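Local atomic coordinates of isomaltodextranase (Arthrobacter globiformis, PDB entry 5AWO), a protein that hydrolyses (1->6)-alpha-D-glucosidic linkages in polysaccharides, removing successive isomaltose units from the non-reducing ends of the chains. Residues 124-136 with 159-172. Sequence-based numbering, arbitrary orientation.
Sequences YYNPLWVHRAAVE and FFARDIGGNQLYWL
In this GH27 TIM barrel, strand 129-131, in the loop that leaves barrel strand 120-124, pairs antiparallel with strand 169-172 and puts aromatic side chains beside the active site. Val130 and Tyr170 form the hydrogen-bonded pair, Val130 N to Tyr170 O at 2.9 Å and Tyr170 N to Val130 O at 2.8 Å. Trp129, His131, Leu169 and Trp171 share one face. There the five-membered ring of Trp129 lies in an offset stack on the six-membered ring of Trp171 (centroids 4.4 Å apart, planes at 29°), and Trp129 NE1 meets the face of Phe160, 3.6 Å from Phe160 CG, in an edge-to-face contact. Leu169 CD1 sits 3.9 Å from the centroid of the Trp129 five-membered ring, a CH-pi contact over one face; Asn126 CB covers the opposite face. With CG anti to the backbone N (chi1 -174°) and the Arg132 chain extended from CG to NE, NH1 meets a lone pair of Asn167 O in the carbonyl plane at 2.9 Å while NE pairs with Glu136 OE2. A leucine in place of Arg132 would probably leave Asn167 O without this donor and the Glu136 carboxylate without its charged mate. Tyr170 packs on Val135 CG2 and shares a water with Glu136. The packing probably limits how the Trp129 indole can turn, and its place about 5 Å from the side chain of Asp201, the probable nucleophile, is consistent with lining the active-site pocket.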
loop_
_atom_site.group_PDB
_atom_site.type_symbol
_atom_site.label_atom_id
_atom_site.label_comp_id
_atom_site.label_asym_id
_atom_site.label_seq_id
_atom_site.Cartn_x
_atom_site.Cartn_y
_atom_site.Cartn_z
ATOM N N TYR A 124 9.348 1.806 14.461
ATOM C CA TYR A 124 10.090 0.794 13.690
ATOM C C TYR A 124 10.553 -0.301 14.645
ATOM O O TYR A 124 11.347 -0.059 15.550
ATOM C CB TYR A 124 11.270 1.465 13.022
ATOM C CG TYR A 124 12.266 0.584 12.295
ATOM C CD1 TYR A 124 13.218 -0.169 12.975
ATOM C CD2 TYR A 124 12.321 0.571 10.903
ATOM C CE1 TYR A 124 14.150 -0.951 12.311
ATOM C CE2 TYR A 124 13.283 -0.180 10.250
ATOM C CZ TYR A 124 14.187 -0.929 10.952
ATOM O OH TYR A 124 15.143 -1.702 10.298
ATOM N N TYR A 125 9.984 -1.481 14.511
ATOM C CA TYR A 125 10.536 -2.657 15.183
ATOM C C TYR A 125 9.995 -3.917 14.550
ATOM O O TYR A 125 8.917 -3.936 13.999
ATOM C CB TYR A 125 10.249 -2.663 16.711
ATOM C CG TYR A 125 11.384 -3.310 17.474
ATOM C CD1 TYR A 125 12.584 -2.632 17.675
ATOM C CD2 TYR A 125 11.257 -4.598 18.019
ATOM C CE1 TYR A 125 13.652 -3.220 18.326
ATOM C CE2 TYR A 125 12.325 -5.198 18.658
ATOM C CZ TYR A 125 13.511 -4.504 18.834
ATOM O OH TYR A 125 14.557 -5.120 19.486
ATOM N N ASN A 126 10.781 -4.984 14.675
ATOM C CA ASN A 126 10.379 -6.296 14.198
ATOM C C ASN A 126 10.160 -7.156 15.437
ATOM O O ASN A 126 11.099 -7.394 16.181
ATOM C CB ASN A 126 11.452 -6.890 13.277
ATOM C CG ASN A 126 11.014 -8.189 12.640
ATOM O OD1 ASN A 126 10.293 -8.982 13.280
ATOM N ND2 ASN A 126 11.412 -8.436 11.384
ATOM N N PRO A 127 8.915 -7.617 15.657
ATOM C CA PRO A 127 8.630 -8.335 16.913
ATOM C C PRO A 127 9.164 -9.755 16.951
ATOM O O PRO A 127 8.936 -10.456 17.961
ATOM C CB PRO A 127 7.128 -8.298 16.988
ATOM C CG PRO A 127 6.702 -8.326 15.548
ATOM C CD PRO A 127 7.719 -7.496 14.821
ATOM N N LEU A 128 9.884 -10.185 15.912
ATOM C CA LEU A 128 10.660 -11.411 15.977
ATOM C C LEU A 128 12.103 -11.192 16.411
ATOM O O LEU A 128 12.895 -12.149 16.461
ATOM C CB LEU A 128 10.585 -12.216 14.670
ATOM C CG LEU A 128 9.432 -13.239 14.810
ATOM C CD1 LEU A 128 8.083 -12.584 14.669
ATOM C CD2 LEU A 128 9.567 -14.336 13.783
ATOM N N TRP A 129 12.471 -9.953 16.714
ATOM C CA TRP A 129 13.750 -9.669 17.320
ATOM C C TRP A 129 13.634 -9.917 18.813
ATOM O O TRP A 129 12.645 -9.480 19.443
ATOM C CB TRP A 129 14.242 -8.233 17.072
ATOM C CG TRP A 129 14.810 -7.997 15.698
ATOM C CD1 TRP A 129 15.483 -8.880 14.930
ATOM C CD2 TRP A 129 14.748 -6.781 14.961
ATOM N NE1 TRP A 129 15.849 -8.281 13.726
ATOM C CE2 TRP A 129 15.395 -6.998 13.727
ATOM C CE3 TRP A 129 14.216 -5.519 15.228
ATOM C CZ2 TRP A 129 15.526 -5.997 12.763
ATOM C CZ3 TRP A 129 14.311 -4.534 14.257
ATOM C CH2 TRP A 129 14.964 -4.779 13.034
ATOM N N VAL A 130 14.650 -10.566 19.367
ATOM C CA VAL A 130 14.764 -10.746 20.805
ATOM C C VAL A 130 16.132 -10.221 21.219
ATOM O O VAL A 130 17.166 -10.741 20.744
ATOM C CB VAL A 130 14.620 -12.242 21.174
ATOM C CG1 VAL A 130 14.542 -12.394 22.679
ATOM C CG2 VAL A 130 13.401 -12.876 20.511
ATOM N N HIS A 131 16.182 -9.219 22.075
ATOM C CA HIS A 131 17.475 -8.620 22.389
ATOM C C HIS A 131 18.325 -9.552 23.244
ATOM O O HIS A 131 17.825 -10.149 24.195
ATOM C CB HIS A 131 17.343 -7.272 23.096
ATOM C CG HIS A 131 18.541 -6.411 22.908
ATOM N ND1 HIS A 131 19.750 -6.658 23.527
ATOM C CD2 HIS A 131 18.770 -5.392 22.047
ATOM C CE1 HIS A 131 20.638 -5.766 23.131
ATOM N NE2 HIS A 131 20.069 -4.997 22.215
ATOM N N ARG A 132 19.613 -9.635 22.943
ATOM C CA ARG A 132 20.528 -10.459 23.718
ATOM C C ARG A 132 20.499 -10.086 25.211
ATOM O O ARG A 132 20.606 -10.967 26.066
ATOM C CB ARG A 132 21.944 -10.335 23.162
ATOM C CG ARG A 132 22.966 -11.245 23.782
ATOM C CD ARG A 132 24.270 -11.070 23.029
ATOM N NE ARG A 132 25.351 -11.878 23.573
ATOM C CZ ARG A 132 26.497 -12.127 22.946
ATOM N NH1 ARG A 132 26.728 -11.626 21.739
ATOM N NH2 ARG A 132 27.429 -12.882 23.533
ATOM N N ALA A 133 20.326 -8.821 25.539
ATOM C CA ALA A 133 20.281 -8.394 26.954
ATOM C C ALA A 133 19.072 -8.992 27.674
ATOM O O ALA A 133 19.103 -9.243 28.895
ATOM C CB ALA A 133 20.267 -6.878 27.062
ATOM N N ALA A 134 17.978 -9.177 26.947
ATOM C CA ALA A 134 16.799 -9.767 27.565
ATOM C C ALA A 134 16.984 -11.270 27.726
ATOM O O ALA A 134 16.571 -11.846 28.741
ATOM C CB ALA A 134 15.547 -9.463 26.753
ATOM N N VAL A 135 17.562 -11.913 26.724
ATOM C CA VAL A 135 17.941 -13.326 26.806
ATOM C C VAL A 135 18.837 -13.600 28.014
ATOM O O VAL A 135 18.658 -14.610 28.705
ATOM C CB VAL A 135 18.604 -13.784 25.482
ATOM C CG1 VAL A 135 19.321 -15.123 25.651
ATOM C CG2 VAL A 135 17.545 -13.879 24.398
ATOM N N GLU A 136 19.760 -12.687 28.275
ATOM C CA GLU A 136 20.778 -12.858 29.315
ATOM C C GLU A 136 20.268 -12.536 30.715
ATOM O O GLU A 136 20.980 -12.760 31.690
ATOM C CB GLU A 136 22.016 -12.024 28.952
ATOM C CG GLU A 136 22.757 -12.684 27.805
ATOM C CD GLU A 136 23.926 -11.882 27.277
ATOM O OE1 GLU A 136 24.129 -10.739 27.721
ATOM O OE2 GLU A 136 24.604 -12.406 26.385
ATOM N N PHE A 159 21.630 -15.221 15.540
ATOM C CA PHE A 159 21.610 -13.768 15.578
ATOM C C PHE A 159 21.165 -13.188 14.254
ATOM O O PHE A 159 21.497 -13.697 13.165
ATOM C CB PHE A 159 22.982 -13.171 15.893
ATOM C CG PHE A 159 23.436 -13.469 17.286
ATOM C CD1 PHE A 159 22.802 -12.887 18.382
ATOM C CD2 PHE A 159 24.477 -14.334 17.506
ATOM C CE1 PHE A 159 23.210 -13.175 19.681
ATOM C CE2 PHE A 159 24.903 -14.604 18.806
ATOM C CZ PHE A 159 24.272 -14.034 19.881
ATOM N N PHE A 160 20.368 -12.136 14.366
ATOM C CA PHE A 160 20.141 -11.248 13.237
ATOM C C PHE A 160 21.488 -10.783 12.696
ATOM O O PHE A 160 22.340 -10.308 13.453
ATOM C CB PHE A 160 19.312 -10.053 13.723
ATOM C CG PHE A 160 19.280 -8.902 12.755
ATOM C CD1 PHE A 160 18.669 -9.045 11.523
ATOM C CD2 PHE A 160 19.859 -7.713 13.079
ATOM C CE1 PHE A 160 18.643 -7.981 10.624
ATOM C CE2 PHE A 160 19.846 -6.651 12.198
ATOM C CZ PHE A 160 19.240 -6.793 10.964
ATOM N N ALA A 161 21.665 -10.913 11.380
ATOM C CA ALA A 161 22.891 -10.462 10.693
ATOM C C ALA A 161 24.150 -11.189 11.156
ATOM O O ALA A 161 25.242 -10.651 11.032
ATOM C CB ALA A 161 23.059 -8.947 10.809
ATOM N N ARG A 162 23.980 -12.395 11.682
ATOM C CA ARG A 162 25.090 -13.195 12.217
ATOM C C ARG A 162 26.300 -13.206 11.293
ATOM O O ARG A 162 27.440 -13.059 11.738
ATOM C CB ARG A 162 24.584 -14.614 12.414
ATOM C CG ARG A 162 25.596 -15.660 12.855
ATOM C CD ARG A 162 24.947 -17.030 12.822
ATOM N NE ARG A 162 24.693 -17.495 11.459
ATOM C CZ ARG A 162 24.056 -18.612 11.129
ATOM N NH1 ARG A 162 23.570 -19.417 12.058
ATOM N NH2 ARG A 162 23.898 -18.921 9.848
ATOM N N ASP A 163 26.058 -13.378 10.001
ATOM C CA ASP A 163 27.171 -13.637 9.096
ATOM C C ASP A 163 27.923 -12.392 8.678
ATOM O O ASP A 163 28.988 -12.506 8.069
ATOM C CB ASP A 163 26.700 -14.442 7.895
ATOM C CG ASP A 163 26.088 -15.751 8.292
ATOM O OD1 ASP A 163 26.661 -16.461 9.153
ATOM O OD2 ASP A 163 25.027 -16.104 7.771
ATOM N N ILE A 164 27.406 -11.212 9.013
ATOM C CA ILE A 164 28.114 -9.961 8.781
ATOM C C ILE A 164 28.439 -9.267 10.097
ATOM O O ILE A 164 28.621 -8.048 10.167
ATOM C CB ILE A 164 27.346 -9.051 7.789
ATOM C CG1 ILE A 164 25.910 -8.781 8.244
ATOM C CG2 ILE A 164 27.346 -9.684 6.407
ATOM C CD1 ILE A 164 25.279 -7.624 7.494
ATOM N N GLY A 165 28.495 -10.066 11.166
ATOM C CA GLY A 165 28.959 -9.564 12.450
ATOM C C GLY A 165 27.902 -9.284 13.509
ATOM O O GLY A 165 28.253 -8.884 14.615
ATOM N N GLY A 166 26.627 -9.496 13.196
ATOM C CA GLY A 166 25.560 -9.190 14.160
ATOM C C GLY A 166 25.586 -10.138 15.349
ATOM O O GLY A 166 25.681 -11.358 15.181
ATOM N N ASN A 167 25.501 -9.555 16.544
ATOM C CA ASN A 167 25.473 -10.370 17.749
ATOM C C ASN A 167 24.706 -9.751 18.903
ATOM O O ASN A 167 24.941 -10.092 20.074
ATOM C CB ASN A 167 26.911 -10.718 18.149
ATOM C CG ASN A 167 27.671 -9.539 18.717
ATOM O OD1 ASN A 167 27.245 -8.384 18.665
ATOM N ND2 ASN A 167 28.836 -9.839 19.290
ATOM N N GLN A 168 23.748 -8.875 18.578
ATOM C CA GLN A 168 22.985 -8.166 19.593
ATOM C C GLN A 168 21.502 -8.513 19.604
ATOM O O GLN A 168 20.852 -8.373 20.652
ATOM C CB GLN A 168 23.158 -6.657 19.443
ATOM C CG GLN A 168 24.604 -6.209 19.723
ATOM C CD GLN A 168 25.040 -6.511 21.151
ATOM O OE1 GLN A 168 26.059 -7.173 21.378
ATOM N NE2 GLN A 168 24.274 -6.042 22.112
ATOM N N LEU A 169 20.948 -8.914 18.461
ATOM C CA LEU A 169 19.552 -9.285 18.357
ATOM C C LEU A 169 19.460 -10.717 17.885
ATOM O O LEU A 169 20.103 -11.095 16.888
ATOM C CB LEU A 169 18.827 -8.394 17.316
ATOM C CG LEU A 169 18.791 -6.889 17.592
ATOM C CD1 LEU A 169 18.307 -6.090 16.391
ATOM C CD2 LEU A 169 17.930 -6.596 18.797
ATOM N N TYR A 170 18.713 -11.561 18.597
ATOM C CA TYR A 170 18.385 -12.865 18.086
ATOM C C TYR A 170 17.187 -12.803 17.171
ATOM O O TYR A 170 16.312 -11.944 17.357
ATOM C CB TYR A 170 18.015 -13.829 19.227
ATOM C CG TYR A 170 19.154 -14.275 20.092
ATOM C CD1 TYR A 170 19.524 -13.562 21.226
ATOM C CD2 TYR A 170 19.864 -15.432 19.787
ATOM C CE1 TYR A 170 20.589 -13.982 22.021
ATOM C CE2 TYR A 170 20.924 -15.853 20.581
ATOM C CZ TYR A 170 21.269 -15.124 21.695
ATOM O OH TYR A 170 22.325 -15.540 22.493
ATOM N N TRP A 171 17.088 -13.730 16.231
ATOM C CA TRP A 171 15.814 -14.021 15.625
ATOM C C TRP A 171 15.078 -15.032 16.508
ATOM O O TRP A 171 15.645 -16.037 16.933
ATOM C CB TRP A 171 15.970 -14.621 14.232
ATOM C CG TRP A 171 16.292 -13.646 13.132
ATOM C CD1 TRP A 171 17.349 -13.718 12.264
ATOM C CD2 TRP A 171 15.512 -12.515 12.716
ATOM N NE1 TRP A 171 17.298 -12.693 11.376
ATOM C CE2 TRP A 171 16.179 -11.939 11.616
ATOM C CE3 TRP A 171 14.325 -11.935 13.161
ATOM C CZ2 TRP A 171 15.693 -10.803 10.948
ATOM C CZ3 TRP A 171 13.838 -10.806 12.499
ATOM C CH2 TRP A 171 14.529 -10.241 11.410
ATOM N N LEU A 172 13.818 -14.746 16.782
ATOM C CA LEU A 172 12.939 -15.641 17.526
ATOM C C LEU A 172 12.795 -16.972 16.852
ATOM O O LEU A 172 12.689 -17.036 15.650
ATOM C CB LEU A 172 11.561 -14.975 17.637
ATOM C CG LEU A 172 10.422 -15.837 18.202
ATOM C CD1 LEU A 172 10.697 -16.069 19.660
ATOM C CD2 LEU A 172 9.086 -15.150 17.985
HETATM O O HOH W 1 22.736 -14.637 24.890
#